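Amino acid adenylation domain-containing protein (Bacillus stratosphericus LAMA 585, PDB 6ULX) probably activates 4-methyl-2-oxopentanoate or a related 2-oxo acid with ATP as an acyl adenylate, as an adenylation enzyme of the ANL superfamily. Local coordinates at residues F380-K385 with E448-L453. Residues are numbered along the deposited sequence; the frame is centred on the assembly and turned at random.
Sequences FTELGK and EGRLTL. With QA7 (5'-O-{(S)-hydroxy[(4-methyl-2-oxopentanoyl)oxy]phosphoryl}adenosine), chain B.
R450 crosses K385 and reaches E382 with its NE. Its CB lies against the carbonyl of G384, and its CG packs on CG of K385 at 3.6 Å. The chain then bends at chi3 (-66°), so that from CD outward it faces OE2 of E382. A salt bridge follows: R450 NE donates to E382 OE2 at 3.1 Å, nearly straight and within the guanidinium plane but from above the carboxylate plane, the two groups standing 82° apart. CZ and NH2 stay near the same oxygen, while NH1 makes a weak, long ion pair with a sulfate. One water donates to E382 OE2 and R450 O and accepts from T452 OG1, which lies beside E382 CG. Two backbone bonds fasten L383 and G384 to the edge strand 450-456: L383 N to L451 O, 2.8 Å, and L451 N to G384 O, 2.9 Å. Further along, T452 CG2 meets CB of F380 at 3.4 Å, and a second water bridges T381 O and L453 O. On the ligand side L383 CD1 packs on L453 CG (3.9 Å) and approaches N24 of the adenine at 3.5 Å; L453 CD1 lies 3.7 Å from its C21, and F331 backs both leucines. L383 and L453 thus line the adenine pocket, and D442 is hydrogen-bonded to the same acyl adenylate, an arrangement consistent with the nucleotide site of ANL adenylating enzymes.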
loop_
_atom_site.group_PDB
_atom_site.type_symbol
_atom_site.label_atom_id
_atom_site.label_comp_id
_atom_site.label_asym_id
_atom_site.label_seq_id
_atom_site.Cartn_x
_atom_site.Cartn_y
_atom_site.Cartn_z
ATOM N N PHE A 380 -5.095 6.348 17.372
ATOM C CA PHE A 380 -4.879 6.287 15.936
ATOM C C PHE A 380 -3.635 7.085 15.583
ATOM O O PHE A 380 -3.352 8.117 16.202
ATOM C CB PHE A 380 -6.073 6.842 15.154
ATOM C CG PHE A 380 -7.388 6.237 15.543
ATOM C CD1 PHE A 380 -7.755 4.993 15.073
ATOM C CD2 PHE A 380 -8.259 6.922 16.375
ATOM C CE1 PHE A 380 -8.970 4.433 15.428
ATOM C CE2 PHE A 380 -9.475 6.373 16.734
ATOM C CZ PHE A 380 -9.833 5.126 16.259
ATOM N N THR A 381 -2.896 6.615 14.586
ATOM C CA THR A 381 -1.747 7.338 14.069
ATOM C C THR A 381 -2.211 8.340 13.017
ATOM O O THR A 381 -2.878 7.964 12.045
ATOM C CB THR A 381 -0.721 6.380 13.461
ATOM O OG1 THR A 381 -0.367 5.377 14.421
ATOM C CG2 THR A 381 0.530 7.141 13.041
ATOM N N GLU A 382 -1.865 9.608 13.215
ATOM C CA GLU A 382 -2.150 10.613 12.200
ATOM C C GLU A 382 -1.295 10.354 10.963
ATOM O O GLU A 382 -0.122 9.982 11.064
ATOM C CB GLU A 382 -1.883 12.013 12.743
ATOM C CG GLU A 382 -2.928 12.503 13.720
ATOM C CD GLU A 382 -2.703 13.946 14.134
ATOM O OE1 GLU A 382 -1.705 14.216 14.833
ATOM O OE2 GLU A 382 -3.521 14.811 13.750
ATOM N N LEU A 383 -1.890 10.552 9.790
ATOM C CA LEU A 383 -1.220 10.292 8.525
ATOM C C LEU A 383 -0.835 11.565 7.785
ATOM O O LEU A 383 -0.251 11.478 6.703
ATOM C CB LEU A 383 -2.109 9.411 7.641
ATOM C CG LEU A 383 -2.582 8.133 8.332
ATOM C CD1 LEU A 383 -3.441 7.277 7.412
ATOM C CD2 LEU A 383 -1.388 7.319 8.846
ATOM N N GLY A 384 -1.142 12.738 8.337
ATOM C CA GLY A 384 -0.576 13.989 7.869
ATOM C C GLY A 384 -1.490 14.749 6.929
ATOM O O GLY A 384 -2.592 14.319 6.577
ATOM N N LYS A 385 -1.003 15.920 6.527
ATOM C CA LYS A 385 -1.704 16.778 5.587
ATOM C C LYS A 385 -1.568 16.238 4.169
ATOM O O LYS A 385 -0.645 15.471 3.867
ATOM C CB LYS A 385 -1.141 18.196 5.655
ATOM C CG LYS A 385 -1.139 18.813 7.044
ATOM C CD LYS A 385 -0.527 20.209 7.025
ATOM C CE LYS A 385 -0.412 20.786 8.432
ATOM N NZ LYS A 385 0.313 22.092 8.442
ATOM N N GLU A 448 -7.106 19.396 12.220
ATOM C CA GLU A 448 -6.136 20.428 11.867
ATOM C C GLU A 448 -5.642 20.259 10.434
ATOM O O GLU A 448 -4.492 20.578 10.117
ATOM C CB GLU A 448 -4.951 20.425 12.838
ATOM C CG GLU A 448 -5.342 20.590 14.300
ATOM C CD GLU A 448 -5.952 21.948 14.594
ATOM O OE1 GLU A 448 -5.929 22.822 13.703
ATOM O OE2 GLU A 448 -6.455 22.141 15.722
ATOM N N GLY A 449 -6.501 19.744 9.561
ATOM C CA GLY A 449 -6.135 19.501 8.184
ATOM C C GLY A 449 -5.357 18.230 7.940
ATOM O O GLY A 449 -4.893 18.013 6.813
ATOM N N ARG A 450 -5.189 17.389 8.956
ATOM C CA ARG A 450 -4.432 16.153 8.845
ATOM C C ARG A 450 -5.380 14.963 8.872
ATOM O O ARG A 450 -6.306 14.905 9.690
ATOM C CB ARG A 450 -3.408 16.040 9.980
ATOM C CG ARG A 450 -2.357 17.142 9.961
ATOM C CD ARG A 450 -1.294 16.924 11.023
ATOM N NE ARG A 450 -1.830 17.051 12.374
ATOM C CZ ARG A 450 -1.840 18.183 13.075
ATOM N NH1 ARG A 450 -1.347 19.301 12.554
ATOM N NH2 ARG A 450 -2.347 18.195 14.301
ATOM N N LEU A 451 -5.150 14.017 7.966
ATOM C CA LEU A 451 -6.027 12.863 7.838
ATOM C C LEU A 451 -5.641 11.768 8.827
ATOM O O LEU A 451 -4.467 11.578 9.155
ATOM C CB LEU A 451 -5.968 12.304 6.414
ATOM C CG LEU A 451 -6.792 11.045 6.136
ATOM C CD1 LEU A 451 -8.284 11.329 6.297
ATOM C CD2 LEU A 451 -6.492 10.509 4.741
ATOM N N THR A 452 -6.653 11.044 9.300
ATOM C CA THR A 452 -6.461 9.881 10.160
ATOM C C THR A 452 -7.504 8.842 9.779
ATOM O O THR A 452 -8.700 9.130 9.812
ATOM C CB THR A 452 -6.586 10.245 11.644
ATOM O OG1 THR A 452 -5.522 11.125 12.017
ATOM C CG2 THR A 452 -6.535 8.990 12.504
ATOM N N LEU A 453 -7.056 7.645 9.416
ATOM C CA LEU A 453 -7.960 6.570 9.037
ATOM C C LEU A 453 -8.343 5.747 10.262
ATOM O O LEU A 453 -7.532 5.542 11.170
ATOM C CB LEU A 453 -7.317 5.669 7.983
ATOM C CG LEU A 453 -7.120 6.264 6.592
ATOM C CD1 LEU A 453 -6.594 5.192 5.638
ATOM C CD2 LEU A 453 -8.394 6.877 6.051
HETATM C C01 QA7 B . 1.847 3.844 -1.064
HETATM C C02 QA7 B . 0.802 4.123 0.009
HETATM C C03 QA7 B . 1.533 4.538 1.285
HETATM C C04 QA7 B . -0.141 2.947 0.201
HETATM C C05 QA7 B . -0.827 2.554 -1.111
HETATM C C06 QA7 B . -1.565 1.228 -1.213
HETATM C C10 QA7 B . -5.015 0.967 -0.736
HETATM C C11 QA7 B . -5.642 0.710 0.477
HETATM C C12 QA7 B . -6.417 1.998 1.032
HETATM C C13 QA7 B . -6.522 1.794 2.241
HETATM C C14 QA7 B . -5.139 0.943 2.670
HETATM C C16 QA7 B . -3.147 2.418 2.690
HETATM C C18 QA7 B . -3.094 2.971 4.802
HETATM C C19 QA7 B . -2.855 3.455 6.120
HETATM C C21 QA7 B . -4.696 2.295 6.879
HETATM C C23 QA7 B . -4.161 2.140 4.615
HETATM N N15 QA7 B . -4.179 1.806 3.296
HETATM N N17 QA7 B . -2.476 3.138 3.605
HETATM N N20 QA7 B . -3.662 3.103 7.112
HETATM N N22 QA7 B . -4.950 1.809 5.675
HETATM N N24 QA7 B . -1.745 4.346 6.366
HETATM O O07 QA7 B . -2.151 0.791 -2.434
HETATM O O09 QA7 B . -4.436 -0.219 -1.199
HETATM O O25 QA7 B . -4.643 0.436 1.592
HETATM O O26 QA7 B . -7.676 0.945 2.612
HETATM O O27 QA7 B . -7.741 2.145 0.333
HETATM O O28 QA7 B . -4.399 0.203 -3.700
HETATM O O29 QA7 B . -3.007 -1.617 -2.826
HETATM O O30 QA7 B . -1.616 0.584 -0.216
HETATM O O31 QA7 B . -0.777 3.284 -2.040
HETATM P P08 QA7 B . -3.491 -0.213 -2.558
HETATM O O HOH W 1 -4.584 6.225 10.663
HETATM O O HOH W 2 -5.917 13.627 12.062
#